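Local coordinates for protein mitogen (Streptococcus dysgalactiae, PDB 2J4X) that is a bacterial superantigen with a bound zinc ion and probably acts as a toxin that stimulates T cells, at residues Asn12-Asp17 and Thr184-Thr189; Thr32-Asn37 and Ser56-Ala61; Ile74-Lys79 and Asn90-Gly95; Val142-Ser147 and Thr180-His185. All blocks are in the same frame, centred on the assembly; numbering follows the deposited sequence.

How the interactions relate
Interactions 2 and 3 lie within the OB-fold part of the chain and share one sheet: strand 53-57 of the former runs beside strand 87-98 of the latter. Interaction 4 belongs to the beta-grasp part, where helix 137-150 meets the turn after strand 177-181, and interaction 1 bridges the two halves, sharing Thr184 and His185 with interaction 4. Interactions 3 and 4 are buried, while 1 and 2 are partly buried. Their chemistry follows their place. Backbone hydrogen bonds dominate interaction 2; interaction 3 adds a water and a salt bridge where its strands diverge; interaction 4 turns on one arginine holding carbonyl oxygens, and interaction 1 on a tyrosine pair and a histidine.

Interaction 1 of 4, residues Asn12-Asp17 and Thr184-Thr189; sequences NIYMKD and THPNYT
Tyr14 of helix 7-14 reaches into the loop 184-189, and Tyr188 meets it from the opposite direction. From CB the chain leaves beside the backbone N (chi1 -66°), which sends the ring along Ile13, whose CG2 lies over one face. Farther out, CE1 comes 3.3 Å from Tyr188 OH. On the face opposite Ile13, near CE2, lies the guanidinium of Arg145. The OH then donates to Tyr188 OH at 2.8 Å, the acceptor lying in the plane of the Tyr14 ring; Tyr188 OH is also hydrogen-bonded to Asp141 OD2 on helix 137-150. The join crosses between the two halves of the superantigen fold, since helix 7-14 falls largely in the OB-fold sequence range and the loop in that of the beta-grasp domain. Tyr14 OH also touches Pro186 CD at 3.3 Å and stands 3.7 Å above the His185 ring, toward its rim. Ile13 meets this imidazole as well, Ile13 CG2 and CD1 each 3.5 Å from His185 CD2. The ring's rotation is fixed by ND1, which donates to Pro186 O at 2.8 Å, on a lone pair in the carbonyl plane though the N-H angle is bent to 138°.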
# COMPACT_ATOMS: atom_id res chain seq x y z
N ASN A 12 -4.51 -12.75 5.37
CA ASN A 12 -3.17 -13.32 5.37
C ASN A 12 -2.18 -12.42 4.66
O ASN A 12 -1.04 -12.25 5.09
CB ASN A 12 -3.17 -14.67 4.68
CG ASN A 12 -1.86 -15.38 4.84
OD1 ASN A 12 -1.48 -15.73 5.96
ND2 ASN A 12 -1.13 -15.58 3.74
N ILE A 13 -2.64 -11.85 3.56
CA ILE A 13 -1.83 -10.96 2.76
C ILE A 13 -1.52 -9.67 3.48
O ILE A 13 -0.34 -9.32 3.63
CB ILE A 13 -2.55 -10.62 1.46
CG1 ILE A 13 -2.70 -11.87 0.61
CG2 ILE A 13 -1.82 -9.51 0.73
CD1 ILE A 13 -3.55 -11.64 -0.60
N TYR A 14 -2.54 -8.96 3.95
CA TYR A 14 -2.32 -7.66 4.58
C TYR A 14 -1.98 -7.61 6.04
O TYR A 14 -1.78 -6.53 6.57
CB TYR A 14 -3.51 -6.74 4.28
CG TYR A 14 -3.62 -6.40 2.80
CD1 TYR A 14 -2.81 -5.42 2.23
CD2 TYR A 14 -4.49 -7.12 1.96
CE1 TYR A 14 -2.84 -5.16 0.85
CE2 TYR A 14 -4.53 -6.87 0.58
CZ TYR A 14 -3.70 -5.89 0.04
OH TYR A 14 -3.69 -5.65 -1.31
N MET A 15 -1.90 -8.75 6.71
CA MET A 15 -1.53 -8.71 8.11
C MET A 15 0.00 -8.72 8.23
O MET A 15 0.57 -8.36 9.27
CB MET A 15 -2.12 -9.90 8.86
CG MET A 15 -1.75 -11.23 8.24
SD MET A 15 -2.00 -12.64 9.35
CE MET A 15 -0.56 -13.65 8.83
N LYS A 16 0.68 -9.13 7.16
CA LYS A 16 2.13 -9.18 7.17
C LYS A 16 2.78 -7.81 7.41
O LYS A 16 2.14 -6.76 7.27
CB LYS A 16 2.60 -9.78 5.85
CG LYS A 16 2.26 -11.25 5.74
CD LYS A 16 2.55 -11.79 4.34
CE LYS A 16 2.55 -13.31 4.35
NZ LYS A 16 1.60 -13.80 5.38
N ASP A 17 4.06 -7.81 7.80
CA ASP A 17 4.76 -6.56 8.07
C ASP A 17 5.19 -5.91 6.78
O ASP A 17 5.07 -6.49 5.71
CB ASP A 17 5.99 -6.81 8.95
CG ASP A 17 5.65 -7.61 10.21
OD1 ASP A 17 4.54 -7.43 10.76
OD2 ASP A 17 6.50 -8.41 10.66
N THR A 184 -9.55 -7.35 -3.37
CA THR A 184 -8.63 -7.73 -4.43
C THR A 184 -7.21 -7.42 -3.95
O THR A 184 -7.02 -6.72 -2.94
CB THR A 184 -8.88 -6.94 -5.78
OG1 THR A 184 -8.59 -5.56 -5.60
CG2 THR A 184 -10.31 -7.07 -6.22
N HIS A 185 -6.21 -7.96 -4.65
CA HIS A 185 -4.81 -7.69 -4.33
C HIS A 185 -4.23 -6.93 -5.53
O HIS A 185 -3.90 -7.52 -6.55
CB HIS A 185 -4.01 -8.99 -4.14
CG HIS A 185 -2.64 -8.76 -3.61
ND1 HIS A 185 -1.89 -7.64 -3.94
CD2 HIS A 185 -1.88 -9.47 -2.74
CE1 HIS A 185 -0.74 -7.68 -3.30
NE2 HIS A 185 -0.71 -8.77 -2.57
N PRO A 186 -4.13 -5.59 -5.43
CA PRO A 186 -3.59 -4.85 -6.57
C PRO A 186 -2.21 -5.34 -6.98
O PRO A 186 -1.52 -6.02 -6.21
CB PRO A 186 -3.57 -3.41 -6.07
CG PRO A 186 -4.71 -3.35 -5.11
CD PRO A 186 -4.56 -4.67 -4.36
N ASN A 187 -1.82 -5.00 -8.21
CA ASN A 187 -0.50 -5.33 -8.74
C ASN A 187 0.40 -4.16 -8.36
O ASN A 187 0.37 -3.09 -8.99
CB ASN A 187 -0.53 -5.44 -10.26
CG ASN A 187 0.82 -5.84 -10.83
OD1 ASN A 187 1.83 -5.87 -10.12
ND2 ASN A 187 0.85 -6.15 -12.12
N TYR A 188 1.22 -4.36 -7.34
CA TYR A 188 2.09 -3.30 -6.86
C TYR A 188 3.45 -3.24 -7.57
O TYR A 188 4.27 -2.36 -7.29
CB TYR A 188 2.32 -3.44 -5.34
CG TYR A 188 1.08 -3.46 -4.47
CD1 TYR A 188 0.10 -2.48 -4.60
CD2 TYR A 188 0.93 -4.41 -3.47
CE1 TYR A 188 -0.99 -2.44 -3.73
CE2 TYR A 188 -0.14 -4.39 -2.59
CZ TYR A 188 -1.10 -3.40 -2.72
OH TYR A 188 -2.15 -3.36 -1.82
N THR A 189 3.69 -4.16 -8.49
CA THR A 189 4.97 -4.18 -9.19
C THR A 189 5.23 -2.93 -10.06
O THR A 189 6.37 -2.69 -10.47
CB THR A 189 5.11 -5.48 -10.03
OG1 THR A 189 3.99 -5.61 -10.92
CG2 THR A 189 5.17 -6.71 -9.12

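Interaction 2 of 4, residues Thr32-Asn37 and Ser56-Ala61; sequences TQLIFN and SNVSPA
Leu34 sets its CG beside the backbone N (chi1 -60°) and stretches on from there, so that CD1 meets CG2 of Val58 at 3.9 Å, the two side chains crossing at about a right angle. Gln33, turned back by its chi2 of -60°, folds its amide over Asn57: OE1 sits 3.2 Å from Asn57 CB, and the two amide planes are only 18° apart. Between these two sets of side chains, which lie on opposite faces, runs an antiparallel ladder. Leu34 and Ser56 form a hydrogen-bonded pair, with Leu34 N to Ser56 O at 2.9 Å and Ser56 N to Leu34 O at 3.0 Å. Next to it Gln33 and Asn57 are a non-hydrogen-bonded pair, and Val58 N continues the ladder to Thr32 O at 2.9 Å. Ser56 CB lies at the edge of the Phe36 ring, 4.0 Å from CE2. Past the strand, Ser59 is the N-cap of helix 60-65, its OG bonded to Gln62 N. Strands 33-36 and 53-57 are neighbours in the curled sheet of the OB-fold, and strand 87-98 follows on the far side of 53-57: Ser56 OG is bonded to Gly94 O and Asn57 ND2 to Asp93 OD2. The grip is therefore mostly backbone, with amides gathered on the Gln33 and Asn57 face and hydrocarbon on the buried face of Leu34, where the hydroxyl of Ser56 is satisfied by the carbonyl of Gly94.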
# COMPACT_ATOMS: atom_id res chain seq x y z
N THR A 32 13.89 -9.23 -12.67
CA THR A 32 12.85 -8.23 -12.49
C THR A 32 12.90 -7.81 -11.01
O THR A 32 12.13 -6.97 -10.55
CB THR A 32 11.47 -8.84 -12.90
OG1 THR A 32 10.96 -8.10 -14.03
CG2 THR A 32 10.48 -8.82 -11.77
N GLN A 33 13.86 -8.39 -10.28
CA GLN A 33 14.07 -8.11 -8.86
C GLN A 33 15.18 -7.08 -8.68
O GLN A 33 16.24 -7.19 -9.30
CB GLN A 33 14.47 -9.38 -8.10
CG GLN A 33 13.90 -10.71 -8.60
CD GLN A 33 12.37 -10.77 -8.59
OE1 GLN A 33 11.73 -10.42 -7.60
NE2 GLN A 33 11.78 -11.24 -9.70
N LEU A 34 14.94 -6.08 -7.84
CA LEU A 34 15.94 -5.06 -7.52
C LEU A 34 16.32 -5.39 -6.07
O LEU A 34 15.48 -5.32 -5.17
CB LEU A 34 15.36 -3.64 -7.64
CG LEU A 34 14.83 -3.25 -9.03
CD1 LEU A 34 14.30 -1.85 -8.98
CD2 LEU A 34 15.92 -3.34 -10.08
N ILE A 35 17.57 -5.79 -5.86
CA ILE A 35 18.05 -6.20 -4.55
C ILE A 35 18.77 -5.12 -3.75
O ILE A 35 19.45 -4.25 -4.30
CB ILE A 35 18.94 -7.44 -4.69
CG1 ILE A 35 18.16 -8.50 -5.49
CG2 ILE A 35 19.35 -7.96 -3.31
CD1 ILE A 35 18.78 -9.85 -5.53
N PHE A 36 18.59 -5.20 -2.44
CA PHE A 36 19.18 -4.24 -1.52
C PHE A 36 19.87 -4.95 -0.37
O PHE A 36 19.53 -6.08 -0.04
CB PHE A 36 18.07 -3.33 -0.96
CG PHE A 36 17.23 -2.64 -2.00
CD1 PHE A 36 17.53 -1.35 -2.43
CD2 PHE A 36 16.11 -3.28 -2.55
CE1 PHE A 36 16.74 -0.69 -3.39
CE2 PHE A 36 15.30 -2.64 -3.50
CZ PHE A 36 15.62 -1.34 -3.92
N ASN A 37 20.83 -4.27 0.25
CA ASN A 37 21.53 -4.79 1.41
C ASN A 37 21.14 -3.94 2.62
O ASN A 37 20.83 -4.45 3.69
CB ASN A 37 23.05 -4.72 1.22
CG ASN A 37 23.80 -4.79 2.55
OD1 ASN A 37 23.60 -5.71 3.36
ND2 ASN A 37 24.69 -3.80 2.78
N SER A 56 12.94 -6.53 -4.27
CA SER A 56 11.74 -5.89 -4.75
C SER A 56 11.43 -6.35 -6.18
O SER A 56 12.17 -6.07 -7.12
CB SER A 56 11.91 -4.38 -4.70
OG SER A 56 10.71 -3.74 -5.04
N ASN A 57 10.33 -7.07 -6.33
CA ASN A 57 9.91 -7.54 -7.64
C ASN A 57 9.20 -6.35 -8.26
O ASN A 57 8.31 -5.76 -7.64
CB ASN A 57 8.97 -8.74 -7.45
CG ASN A 57 8.25 -9.15 -8.73
OD1 ASN A 57 8.83 -9.16 -9.82
ND2 ASN A 57 6.97 -9.50 -8.59
N VAL A 58 9.64 -5.96 -9.46
CA VAL A 58 9.06 -4.82 -10.18
C VAL A 58 8.81 -5.19 -11.65
O VAL A 58 9.32 -6.20 -12.10
CB VAL A 58 9.98 -3.57 -10.11
CG1 VAL A 58 9.14 -2.32 -10.11
CG2 VAL A 58 10.81 -3.57 -8.85
N SER A 59 8.03 -4.39 -12.37
CA SER A 59 7.72 -4.67 -13.78
C SER A 59 8.92 -4.45 -14.68
O SER A 59 9.77 -3.62 -14.37
CB SER A 59 6.60 -3.77 -14.28
OG SER A 59 7.04 -2.44 -14.42
N PRO A 60 8.98 -5.15 -15.83
CA PRO A 60 10.11 -4.97 -16.75
C PRO A 60 10.35 -3.48 -17.00
O PRO A 60 11.50 -3.02 -17.05
CB PRO A 60 9.66 -5.71 -18.01
CG PRO A 60 8.81 -6.82 -17.45
CD PRO A 60 7.99 -6.09 -16.40
N ALA A 61 9.26 -2.74 -17.12
CA ALA A 61 9.31 -1.31 -17.36
C ALA A 61 9.97 -0.57 -16.21
O ALA A 61 10.87 0.25 -16.42
CB ALA A 61 7.90 -0.78 -17.59

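Interaction 3 of 4, residues Ile74-Lys79 and Asn90-Gly95; sequences IYALIK and NYVDGG
Ala76 CB presses against Val92, whose CB and CG2 are both 3.5 Å away, and Val92 CG1 meets Ile78 CG1 at 4.0 Å. Val92 thus fills the angle between two strands that are hydrogen-bonded at either side of it: Lys79 N to Tyr91 O at 2.7 Å, and Tyr75 N to Gly95 O at 2.9 Å. Gly94 and Gly95 both take positive phi (45° and 84°), and this bend lets the chain swing back to Ala76, with Gly95 CA 4.0 Å from its CB. In between, the direct ladder is interrupted. A water lies there. It accepts from Asp93 N at 3.0 Å and sits very close to Leu77 O, a contact too short to lean on. At the exposed margin Lys79 bends at chi3 and brings NZ to Asp93 OD2, a salt bridge of 2.9 Å; the oxygen is met on its syn side, 28° out of the carboxylate plane. The next shell fixes these groups. Asn57 ND2 of strand 53-57 also bonds Asp93 OD2, so two donors hold that oxygen. Gln138, from helix 137-150 of the other half of the molecule, gives its NE2 to Asp93 O and takes Leu77 N on its OE1. The hairpin 71-84 and 87-98 of the OB-fold is thus splayed here, and backbone groups that a regular ladder would have paired are served by a water at Asp93 N and a glutamine amide at Leu77 N and Asp93 O, while the ammonium and the asparagine amide probably steady the negative charge of Asp93.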
# COMPACT_ATOMS: atom_id res chain seq x y z
N ILE A 74 11.99 2.74 0.29
CA ILE A 74 11.09 1.61 0.15
C ILE A 74 9.97 1.55 1.16
O ILE A 74 10.20 1.72 2.34
CB ILE A 74 11.88 0.28 0.29
CG1 ILE A 74 13.11 0.31 -0.61
CG2 ILE A 74 10.98 -0.91 -0.05
CD1 ILE A 74 13.96 -0.92 -0.47
N TYR A 75 8.76 1.32 0.67
CA TYR A 75 7.60 1.13 1.53
C TYR A 75 6.85 0.03 0.79
O TYR A 75 6.16 0.29 -0.19
CB TYR A 75 6.72 2.36 1.64
CG TYR A 75 5.72 2.17 2.75
CD1 TYR A 75 5.89 2.79 3.97
CD2 TYR A 75 4.67 1.26 2.63
CE1 TYR A 75 5.05 2.50 5.06
CE2 TYR A 75 3.83 0.96 3.70
CZ TYR A 75 4.03 1.58 4.91
OH TYR A 75 3.24 1.26 5.99
N ALA A 76 7.01 -1.21 1.24
CA ALA A 76 6.34 -2.31 0.59
C ALA A 76 5.95 -3.40 1.57
O ALA A 76 6.63 -3.62 2.56
CB ALA A 76 7.24 -2.89 -0.47
N LEU A 77 4.85 -4.07 1.29
CA LEU A 77 4.37 -5.16 2.11
C LEU A 77 5.27 -6.37 1.81
O LEU A 77 5.62 -6.60 0.66
CB LEU A 77 2.91 -5.48 1.74
CG LEU A 77 2.08 -6.57 2.44
CD1 LEU A 77 1.74 -6.21 3.88
CD2 LEU A 77 0.81 -6.72 1.67
N ILE A 78 5.66 -7.12 2.84
CA ILE A 78 6.50 -8.31 2.64
C ILE A 78 5.61 -9.49 2.20
O ILE A 78 4.58 -9.74 2.82
CB ILE A 78 7.26 -8.66 3.96
CG1 ILE A 78 8.23 -7.52 4.31
CG2 ILE A 78 8.00 -9.99 3.81
CD1 ILE A 78 9.00 -7.72 5.58
N LYS A 79 5.98 -10.17 1.12
CA LYS A 79 5.22 -11.31 0.58
C LYS A 79 5.64 -12.61 1.24
O LYS A 79 4.82 -13.50 1.48
CB LYS A 79 5.46 -11.48 -0.92
CG LYS A 79 4.96 -10.37 -1.78
CD LYS A 79 5.82 -10.24 -3.03
CE LYS A 79 5.91 -11.53 -3.83
NZ LYS A 79 6.61 -11.30 -5.15
N ASN A 90 13.84 -10.72 2.39
CA ASN A 90 12.49 -10.20 2.55
C ASN A 90 12.04 -9.88 1.14
O ASN A 90 12.64 -9.02 0.48
CB ASN A 90 12.47 -8.91 3.37
CG ASN A 90 12.98 -9.10 4.80
OD1 ASN A 90 12.74 -8.26 5.66
ND2 ASN A 90 13.68 -10.19 5.05
N TYR A 91 11.00 -10.56 0.66
CA TYR A 91 10.50 -10.31 -0.68
C TYR A 91 9.30 -9.37 -0.69
O TYR A 91 8.41 -9.49 0.15
CB TYR A 91 10.13 -11.62 -1.35
CG TYR A 91 11.27 -12.59 -1.42
CD1 TYR A 91 11.54 -13.45 -0.36
CD2 TYR A 91 12.12 -12.62 -2.52
CE1 TYR A 91 12.62 -14.32 -0.38
CE2 TYR A 91 13.21 -13.48 -2.56
CZ TYR A 91 13.46 -14.33 -1.49
OH TYR A 91 14.55 -15.18 -1.50
N VAL A 92 9.28 -8.43 -1.63
CA VAL A 92 8.18 -7.48 -1.74
C VAL A 92 8.01 -7.10 -3.21
O VAL A 92 8.87 -7.40 -4.03
CB VAL A 92 8.46 -6.19 -0.94
CG1 VAL A 92 8.91 -6.53 0.47
CG2 VAL A 92 9.50 -5.35 -1.66
N ASP A 93 6.90 -6.45 -3.53
CA ASP A 93 6.59 -5.98 -4.90
C ASP A 93 6.69 -4.47 -4.86
O ASP A 93 6.13 -3.85 -3.96
CB ASP A 93 5.15 -6.31 -5.31
CG ASP A 93 4.92 -7.79 -5.60
OD1 ASP A 93 3.73 -8.20 -5.56
OD2 ASP A 93 5.91 -8.53 -5.87
N GLY A 94 7.38 -3.88 -5.83
CA GLY A 94 7.50 -2.43 -5.85
C GLY A 94 7.83 -1.73 -4.54
O GLY A 94 8.71 -2.18 -3.81
N GLY A 95 7.13 -0.62 -4.25
CA GLY A 95 7.34 0.16 -3.04
C GLY A 95 8.49 1.15 -3.18
O GLY A 95 8.85 1.84 -2.22
O HOH W 1 4.78 -5.79 -1.53

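Interaction 4 of 4, residues Val142-Ser147 and Thr180-His185; sequences VRLRKS and TDLFTH
Arg145 drives its extended side chain from helix 137-150 into the turn at 181-184, and this is the tight part of the contact. NH1 reaches Thr184 O at 2.9 Å, nearly along the C=O axis, although the oxygen is tilted 28° from the guanidinium plane. NH2 adds two weak bonds, to Asp181 O at 3.2 Å and to Thr184 O at 3.3 Å, so the carbonyl of Thr184 is shared by both nitrogens. Leu182 slides past in the opposite direction, its CD2 4.0 Å from Arg145 CG and, farther along, above one face of the guanidinium toward the rim. Thr180 CG2 stands at the edge of that group, 3.7 Å from NH2. From the helix side Asp141 holds NE in a salt bridge, which probably helps aim the arginine at the turn. Looser packing lies beyond: Leu144 CD2 only grazes Leu182 CD2 at 4.2 Å, the two chains crossing at about a right angle. Asp181 points away from the helix. Its OD1 accepts Phe183 N at 3.0 Å as an Asx turn, inside the type I turn from Asp181 to Thr184, and also bonds a glycerol probably left from crystallisation. A long helix packed on a mixed sheet, here against the end of one of its two edge strands, 177-181, is the hallmark of the beta-grasp domain; the zinc ion lies about 11 Å from the Leu144 side chain.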
# COMPACT_ATOMS: atom_id res chain seq x y z
N VAL A 142 -2.10 -0.26 1.56
CA VAL A 142 -1.74 -1.12 2.68
C VAL A 142 -2.02 -0.49 4.05
O VAL A 142 -2.52 -1.15 4.95
CB VAL A 142 -0.23 -1.51 2.61
CG1 VAL A 142 0.22 -2.15 3.95
CG2 VAL A 142 -0.00 -2.47 1.41
N ARG A 143 -1.68 0.78 4.24
CA ARG A 143 -1.96 1.42 5.51
C ARG A 143 -3.49 1.59 5.71
O ARG A 143 -4.01 1.45 6.84
CB ARG A 143 -1.24 2.78 5.57
CG ARG A 143 0.28 2.68 5.53
CD ARG A 143 0.93 4.07 5.55
NE ARG A 143 0.62 4.81 6.78
CZ ARG A 143 0.96 6.08 6.99
NH1 ARG A 143 1.61 6.74 6.06
NH2 ARG A 143 0.66 6.68 8.12
N LEU A 144 -4.21 1.88 4.63
CA LEU A 144 -5.65 2.06 4.72
C LEU A 144 -6.30 0.75 5.10
O LEU A 144 -7.21 0.73 5.94
CB LEU A 144 -6.24 2.58 3.40
CG LEU A 144 -7.75 2.85 3.40
CD1 LEU A 144 -8.08 4.02 2.49
CD2 LEU A 144 -8.50 1.60 2.99
N ARG A 145 -5.85 -0.34 4.49
CA ARG A 145 -6.43 -1.66 4.79
C ARG A 145 -6.11 -2.08 6.22
O ARG A 145 -6.99 -2.55 6.93
CB ARG A 145 -5.93 -2.72 3.81
CG ARG A 145 -6.48 -2.56 2.41
CD ARG A 145 -5.86 -3.53 1.44
NE ARG A 145 -6.16 -3.16 0.06
CZ ARG A 145 -6.77 -3.95 -0.82
NH1 ARG A 145 -7.16 -5.17 -0.49
NH2 ARG A 145 -6.96 -3.52 -2.05
N LYS A 146 -4.86 -1.89 6.66
CA LYS A 146 -4.43 -2.25 8.01
C LYS A 146 -5.21 -1.46 9.07
O LYS A 146 -5.57 -1.99 10.12
CB LYS A 146 -2.92 -2.03 8.17
CG LYS A 146 -2.08 -3.16 7.60
CD LYS A 146 -0.57 -2.83 7.71
CE LYS A 146 0.34 -3.96 7.22
NZ LYS A 146 0.43 -5.06 8.19
N SER A 147 -5.47 -0.19 8.79
CA SER A 147 -6.25 0.64 9.71
C SER A 147 -7.69 0.08 9.82
O SER A 147 -8.29 0.05 10.90
CB SER A 147 -6.24 2.08 9.18
OG SER A 147 -7.21 2.88 9.85
N THR A 180 -10.52 1.48 -5.70
CA THR A 180 -9.86 0.19 -5.55
C THR A 180 -10.75 -0.79 -4.81
O THR A 180 -11.36 -0.44 -3.81
CB THR A 180 -8.52 0.35 -4.78
OG1 THR A 180 -7.67 1.24 -5.51
CG2 THR A 180 -7.82 -0.99 -4.63
N ASP A 181 -10.81 -2.02 -5.31
CA ASP A 181 -11.63 -3.06 -4.69
C ASP A 181 -10.88 -3.56 -3.47
O ASP A 181 -9.75 -4.02 -3.60
CB ASP A 181 -11.84 -4.21 -5.68
CG ASP A 181 -12.93 -5.15 -5.25
OD1 ASP A 181 -13.17 -5.29 -4.05
OD2 ASP A 181 -13.54 -5.78 -6.12
N LEU A 182 -11.50 -3.44 -2.29
CA LEU A 182 -10.90 -3.87 -1.02
C LEU A 182 -10.77 -5.36 -0.87
O LEU A 182 -10.16 -5.84 0.07
CB LEU A 182 -11.73 -3.35 0.15
CG LEU A 182 -11.54 -1.89 0.57
CD1 LEU A 182 -12.52 -1.53 1.72
CD2 LEU A 182 -10.07 -1.69 1.00
N PHE A 183 -11.38 -6.10 -1.80
CA PHE A 183 -11.35 -7.56 -1.78
C PHE A 183 -10.53 -8.14 -2.92
O PHE A 183 -10.78 -9.25 -3.38
CB PHE A 183 -12.78 -8.11 -1.77
CG PHE A 183 -13.42 -8.02 -0.41
CD1 PHE A 183 -13.89 -6.80 0.07
CD2 PHE A 183 -13.40 -9.11 0.46
CE1 PHE A 183 -14.29 -6.67 1.39
CE2 PHE A 183 -13.80 -8.98 1.78
CZ PHE A 183 -14.25 -7.76 2.24
N THR A 184 -9.55 -7.35 -3.37
CA THR A 184 -8.63 -7.73 -4.43
C THR A 184 -7.21 -7.42 -3.95
O THR A 184 -7.02 -6.72 -2.94
CB THR A 184 -8.88 -6.94 -5.78
OG1 THR A 184 -8.59 -5.56 -5.60
CG2 THR A 184 -10.31 -7.07 -6.22
N HIS A 185 -6.21 -7.96 -4.65
CA HIS A 185 -4.81 -7.69 -4.33
C HIS A 185 -4.23 -6.93 -5.53
O HIS A 185 -3.90 -7.52 -6.55
CB HIS A 185 -4.01 -8.99 -4.14
CG HIS A 185 -2.64 -8.76 -3.61
ND1 HIS A 185 -1.89 -7.64 -3.94
CD2 HIS A 185 -1.88 -9.47 -2.74
CE1 HIS A 185 -0.74 -7.68 -3.30
NE2 HIS A 185 -0.71 -8.77 -2.57